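PDB 3S4O: protein tyrosine phosphatase PRL-1 from Leishmania major, which dephosphorylates phosphotyrosine in proteins and may act as a virulence factor that supports survival of the parasite inside host macrophages. Local coordinates for residues R46-L51 with P109-V114; D88-L93 with P124-L129. All blocks are in the same frame, centred on the assembly; numbering follows the deposited sequence.

In the fold
Strand 48-53 follows helix 36-44 in the chain and takes an inner place in the sheet beside the later strand 111-115, the one that leads to Cys116, predicted to be the phosphocysteine nucleophile. Contact 1 is this pairing, and it closes a loop that holds helix 84-103. Contact 2 joins that same helix to helix 122-133, which follows the active-site loop, so its loop contains strand 111-115. The segments therefore alternate along the chain and the two contacts cross. They also touch in space: Trp90 CH2 packs on Ile112 and Val114, and Leu93 on the His50 ring, so the sheet and the two helices pack into one continuous buried interior.

Contact 1: residues R46-L51 with P109-V114; sequences RGVRHL and PPTIGV
Thr111 O receives the backbone N-H of Arg49 at 3.0 Å, and Gly113 N, two residues further on, donates to His50 O at 2.8 Å; these bonds join two parallel central strands of the phosphatase sheet. The first is almost straight (176° at the hydrogen), its donor tilted 19° from the carbonyl plane. The His50 carbonyl oxygen also lies 3.6 Å from Ile112 CA in a CA-H...O contact. On the face turned to helix 84-103, His50 CB rests on both Ile112 branches, while CG1 of Ile112 lies at the imidazole edge, near its plane. The buried His50 ring has both nitrogens hydrogen-bonded, to Glu97 and His72, which would fix its rotation. Arg49 instead turns its guanidinium away to Asp70. Near the start of the strands Val48 CG2 meets Thr111 CG2 at 3.9 Å, the beta-branched side chains crossing at about a right angle. Gly47, with positive phi, suits the C' position of the Schellman motif that ends helix 36-44. Gly113, with no side chain, lets Leu51 lie over the strand, its CD1 3.9 Å from Gly113 C.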
loop_
_atom_site.group_PDB
_atom_site.type_symbol
_atom_site.label_atom_id
_atom_site.label_comp_id
_atom_site.label_asym_id
_atom_site.label_seq_id
_atom_site.Cartn_x
_atom_site.Cartn_y
_atom_site.Cartn_z
ATOM N N ARG A 46 14.568 3.353 0.726
ATOM C CA ARG A 46 13.810 2.483 -0.188
ATOM C C ARG A 46 12.965 3.312 -1.156
ATOM O O ARG A 46 12.055 2.792 -1.810
ATOM C CB ARG A 46 12.929 1.524 0.612
ATOM C CG ARG A 46 13.709 0.406 1.230
ATOM C CD ARG A 46 12.884 -0.320 2.259
ATOM N NE ARG A 46 13.661 -1.354 2.935
ATOM C CZ ARG A 46 14.623 -1.113 3.824
ATOM N NH1 ARG A 46 14.934 0.136 4.180
ATOM N NH2 ARG A 46 15.283 -2.132 4.363
ATOM N N GLY A 47 13.259 4.607 -1.219
ATOM C CA GLY A 47 12.635 5.497 -2.167
ATOM C C GLY A 47 11.160 5.759 -1.974
ATOM O O GLY A 47 10.476 6.148 -2.921
ATOM N N VAL A 48 10.669 5.603 -0.746
ATOM C CA VAL A 48 9.244 5.751 -0.498
ATOM C C VAL A 48 8.757 7.166 -0.787
ATOM O O VAL A 48 9.284 8.140 -0.273
ATOM C CB VAL A 48 8.835 5.337 0.933
ATOM C CG1 VAL A 48 7.366 5.685 1.169
ATOM C CG2 VAL A 48 9.083 3.827 1.131
ATOM N N ARG A 49 7.711 7.242 -1.596
ATOM C CA ARG A 49 7.111 8.501 -2.018
ATOM C C ARG A 49 5.895 8.827 -1.140
ATOM O O ARG A 49 5.682 9.970 -0.735
ATOM C CB ARG A 49 6.712 8.383 -3.508
ATOM C CG ARG A 49 6.058 9.616 -4.132
ATOM C CD ARG A 49 7.032 10.784 -4.315
ATOM N NE ARG A 49 7.180 11.580 -3.096
ATOM C CZ ARG A 49 6.322 12.515 -2.677
ATOM N NH1 ARG A 49 5.233 12.825 -3.381
ATOM N NH2 ARG A 49 6.564 13.165 -1.541
ATOM N N HIS A 50 5.102 7.798 -0.876
ATOM C CA HIS A 50 3.833 7.921 -0.158
ATOM C C HIS A 50 3.785 6.908 0.988
ATOM O O HIS A 50 4.151 5.756 0.812
ATOM C CB HIS A 50 2.658 7.646 -1.103
ATOM C CG HIS A 50 2.468 8.691 -2.156
ATOM N ND1 HIS A 50 1.969 9.946 -1.874
ATOM C CD2 HIS A 50 2.712 8.671 -3.489
ATOM C CE1 HIS A 50 1.930 10.663 -2.985
ATOM N NE2 HIS A 50 2.373 9.911 -3.982
ATOM N N LEU A 51 3.348 7.363 2.149
ATOM C CA LEU A 51 3.126 6.490 3.296
ATOM C C LEU A 51 1.675 6.583 3.703
ATOM O O LEU A 51 1.180 7.668 4.005
ATOM C CB LEU A 51 4.023 6.855 4.475
ATOM C CG LEU A 51 4.003 5.890 5.678
ATOM C CD1 LEU A 51 4.412 4.474 5.331
ATOM C CD2 LEU A 51 4.889 6.430 6.798
ATOM N N PRO A 109 9.084 3.883 -11.342
ATOM C CA PRO A 109 7.944 3.409 -10.553
ATOM C C PRO A 109 8.051 3.793 -9.077
ATOM O O PRO A 109 9.044 3.491 -8.430
ATOM C CB PRO A 109 7.995 1.888 -10.737
ATOM C CG PRO A 109 8.666 1.697 -12.075
ATOM C CD PRO A 109 9.666 2.804 -12.175
ATOM N N PRO A 110 7.057 4.498 -8.559
ATOM C CA PRO A 110 7.041 4.854 -7.149
ATOM C C PRO A 110 6.901 3.670 -6.209
ATOM O O PRO A 110 6.221 2.688 -6.523
ATOM C CB PRO A 110 5.799 5.730 -7.005
ATOM C CG PRO A 110 4.992 5.489 -8.182
ATOM C CD PRO A 110 5.768 4.757 -9.213
ATOM N N THR A 111 7.568 3.787 -5.066
ATOM C CA THR A 111 7.358 2.910 -3.943
ATOM C C THR A 111 6.349 3.589 -3.027
ATOM O O THR A 111 6.456 4.782 -2.716
ATOM C CB THR A 111 8.672 2.579 -3.208
ATOM O OG1 THR A 111 9.571 1.936 -4.117
ATOM C CG2 THR A 111 8.420 1.636 -2.033
ATOM N N ILE A 112 5.339 2.822 -2.643
ATOM C CA ILE A 112 4.268 3.318 -1.807
ATOM C C ILE A 112 4.171 2.410 -0.611
ATOM O O ILE A 112 3.999 1.206 -0.754
ATOM C CB ILE A 112 2.934 3.372 -2.579
ATOM C CG1 ILE A 112 3.029 4.441 -3.686
ATOM C CG2 ILE A 112 1.741 3.642 -1.630
ATOM C CD1 ILE A 112 2.215 4.114 -4.890
ATOM N N GLY A 113 4.324 2.988 0.572
ATOM C CA GLY A 113 4.287 2.231 1.816
ATOM C C GLY A 113 2.918 2.241 2.457
ATOM O O GLY A 113 2.178 3.213 2.348
ATOM N N VAL A 114 2.588 1.136 3.119
ATOM C CA VAL A 114 1.332 0.986 3.830
ATOM C C VAL A 114 1.546 0.232 5.142
ATOM O O VAL A 114 2.092 -0.858 5.154
ATOM C CB VAL A 114 0.258 0.242 2.996
ATOM C CG1 VAL A 114 -1.103 0.377 3.654
ATOM C CG2 VAL A 114 0.192 0.771 1.574
#

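Contact 2: residues D88-L93 with P124-L129; sequences DSWLKL and PILVAL
In the alpha/beta fold of the protein tyrosine phosphatases, helix 122-133 follows the phosphate-binding loop, and here helix 84-103 packs beside it on the same face of the sheet. The short helical segments cross at -53° with their axes 11.2 Å apart, a wide spacing that Trp90 bridges. With CG anti to the backbone N (chi1 -179°), the indole reaches across to Leu126, and its NE1 donates to Leu126 O at 2.8 Å. This bond is short but bent, 135° at the hydrogen: the donor stands above the carbonyl plane, and the oxygen is tilted out of the indole plane. Tryptophan suits the position because its large apolar surface spans the distance between the helices while its one polar atom finds a backbone acceptor in a buried setting.

The Leu126 side chain spreads over one indole face. Its two methyls divide the ring system: CD1 lies 3.8 Å from Trp90 CD2, over the centre of the bicycle, whereas CD2 makes a CH-pi contact 4.0 Å from the centroid of the five-membered ring. Leu129, one helical turn later, comes instead to the ring edge. Leu91 meets Leu129 rather than the ring, its CD2 4.3 Å from CD2 of Leu129. Tyr165 touches both Leu91 and Leu129, and Trp161 of helix 156-164 also packs on Leu129, so the C-terminal region covers this side. Toward the sheet, Trp90 touches Val52. The tightest apolar approach between the helices is in the indole plane, where Leu129 CD2 lies 3.5 Å from Trp90 CD1.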
loop_
_atom_site.group_PDB
_atom_site.type_symbol
_atom_site.label_atom_id
_atom_site.label_comp_id
_atom_site.label_asym_id
_atom_site.label_seq_id
_atom_site.Cartn_x
_atom_site.Cartn_y
_atom_site.Cartn_z
ATOM N N ASP A 88 -11.821 5.054 -2.456
ATOM C CA ASP A 88 -11.806 6.133 -3.449
ATOM C C ASP A 88 -10.550 6.992 -3.317
ATOM O O ASP A 88 -9.984 7.411 -4.316
ATOM C CB ASP A 88 -13.079 6.980 -3.362
ATOM C CG ASP A 88 -14.311 6.241 -3.899
ATOM O OD1 ASP A 88 -14.143 5.240 -4.646
ATOM O OD2 ASP A 88 -15.454 6.650 -3.572
ATOM N N SER A 89 -10.110 7.225 -2.083
ATOM C CA SER A 89 -8.900 8.024 -1.843
ATOM C C SER A 89 -7.654 7.292 -2.340
ATOM O O SER A 89 -6.735 7.903 -2.850
ATOM C CB SER A 89 -8.758 8.351 -0.352
ATOM O OG SER A 89 -9.601 9.435 0.034
ATOM N N TRP A 90 -7.662 5.973 -2.166
ATOM C CA TRP A 90 -6.574 5.079 -2.570
ATOM C C TRP A 90 -6.459 5.047 -4.069
ATOM O O TRP A 90 -5.373 5.245 -4.612
ATOM C CB TRP A 90 -6.846 3.674 -2.019
ATOM C CG TRP A 90 -5.849 2.552 -2.279
ATOM C CD1 TRP A 90 -6.152 1.303 -2.737
ATOM C CD2 TRP A 90 -4.439 2.529 -1.989
ATOM N NE1 TRP A 90 -5.021 0.529 -2.798
ATOM C CE2 TRP A 90 -3.956 1.260 -2.346
ATOM C CE3 TRP A 90 -3.540 3.461 -1.480
ATOM C CZ2 TRP A 90 -2.617 0.899 -2.202
ATOM C CZ3 TRP A 90 -2.199 3.101 -1.354
ATOM C CH2 TRP A 90 -1.758 1.832 -1.705
ATOM N N LEU A 91 -7.585 4.837 -4.743
ATOM C CA LEU A 91 -7.592 4.819 -6.200
ATOM C C LEU A 91 -7.219 6.191 -6.768
ATOM O O LEU A 91 -6.532 6.278 -7.793
ATOM C CB LEU A 91 -8.956 4.379 -6.754
ATOM C CG LEU A 91 -9.484 2.976 -6.432
ATOM C CD1 LEU A 91 -10.967 2.866 -6.888
ATOM C CD2 LEU A 91 -8.651 1.897 -7.068
ATOM N N LYS A 92 -7.657 7.257 -6.099
ATOM C CA LYS A 92 -7.328 8.619 -6.546
ATOM C C LYS A 92 -5.812 8.836 -6.530
ATOM O O LYS A 92 -5.239 9.353 -7.489
ATOM C CB LYS A 92 -8.009 9.691 -5.681
ATOM C CG LYS A 92 -7.634 11.140 -6.070
ATOM C CD LYS A 92 -8.234 11.546 -7.413
ATOM C CE LYS A 92 -7.975 13.001 -7.748
ATOM N NZ LYS A 92 -8.991 13.562 -8.695
ATOM N N LEU A 93 -5.187 8.434 -5.426
ATOM C CA LEU A 93 -3.734 8.515 -5.259
ATOM C C LEU A 93 -2.993 7.692 -6.325
ATOM O O LEU A 93 -2.021 8.140 -6.908
ATOM C CB LEU A 93 -3.332 8.021 -3.861
ATOM C CG LEU A 93 -1.843 7.819 -3.554
ATOM C CD1 LEU A 93 -1.078 9.140 -3.557
ATOM C CD2 LEU A 93 -1.660 7.114 -2.229
ATOM N N PRO A 124 -2.566 -5.167 3.862
ATOM C CA PRO A 124 -2.546 -6.049 2.700
ATOM C C PRO A 124 -3.759 -5.951 1.798
ATOM O O PRO A 124 -3.636 -6.187 0.592
ATOM C CB PRO A 124 -2.511 -7.457 3.309
ATOM C CG PRO A 124 -1.953 -7.297 4.615
ATOM C CD PRO A 124 -2.323 -5.924 5.103
ATOM N N ILE A 125 -4.933 -5.651 2.346
ATOM C CA ILE A 125 -6.101 -5.654 1.486
ATOM C C ILE A 125 -6.106 -4.467 0.537
ATOM O O ILE A 125 -6.615 -4.589 -0.559
ATOM C CB ILE A 125 -7.442 -5.837 2.219
ATOM C CG1 ILE A 125 -8.373 -6.622 1.273
ATOM C CG2 ILE A 125 -8.028 -4.503 2.667
ATOM C CD1 ILE A 125 -9.752 -6.785 1.742
ATOM N N LEU A 126 -5.496 -3.348 0.924
ATOM C CA LEU A 126 -5.318 -2.207 0.008
ATOM C C LEU A 126 -4.396 -2.579 -1.131
ATOM O O LEU A 126 -4.610 -2.194 -2.286
ATOM C CB LEU A 126 -4.728 -0.992 0.729
ATOM C CG LEU A 126 -5.726 -0.057 1.432
ATOM C CD1 LEU A 126 -5.073 1.306 1.592
ATOM C CD2 LEU A 126 -7.070 0.081 0.700
ATOM N N VAL A 127 -3.343 -3.312 -0.800
ATOM C CA VAL A 127 -2.378 -3.744 -1.808
ATOM C C VAL A 127 -3.039 -4.733 -2.753
ATOM O O VAL A 127 -2.911 -4.618 -3.970
ATOM C CB VAL A 127 -1.127 -4.340 -1.164
ATOM C CG1 VAL A 127 -0.247 -5.002 -2.204
ATOM C CG2 VAL A 127 -0.375 -3.248 -0.431
ATOM N N ALA A 128 -3.784 -5.675 -2.185
ATOM C CA ALA A 128 -4.516 -6.664 -2.964
ATOM C C ALA A 128 -5.409 -5.958 -3.975
ATOM O O ALA A 128 -5.460 -6.315 -5.143
ATOM C CB ALA A 128 -5.345 -7.544 -2.049
ATOM N N LEU A 129 -6.106 -4.936 -3.510
ATOM C CA LEU A 129 -7.017 -4.192 -4.357
ATOM C C LEU A 129 -6.302 -3.499 -5.508
ATOM O O LEU A 129 -6.844 -3.435 -6.611
ATOM C CB LEU A 129 -7.736 -3.134 -3.543
ATOM C CG LEU A 129 -8.625 -2.218 -4.401
ATOM C CD1 LEU A 129 -9.993 -2.830 -4.628
ATOM C CD2 LEU A 129 -8.716 -0.848 -3.800
#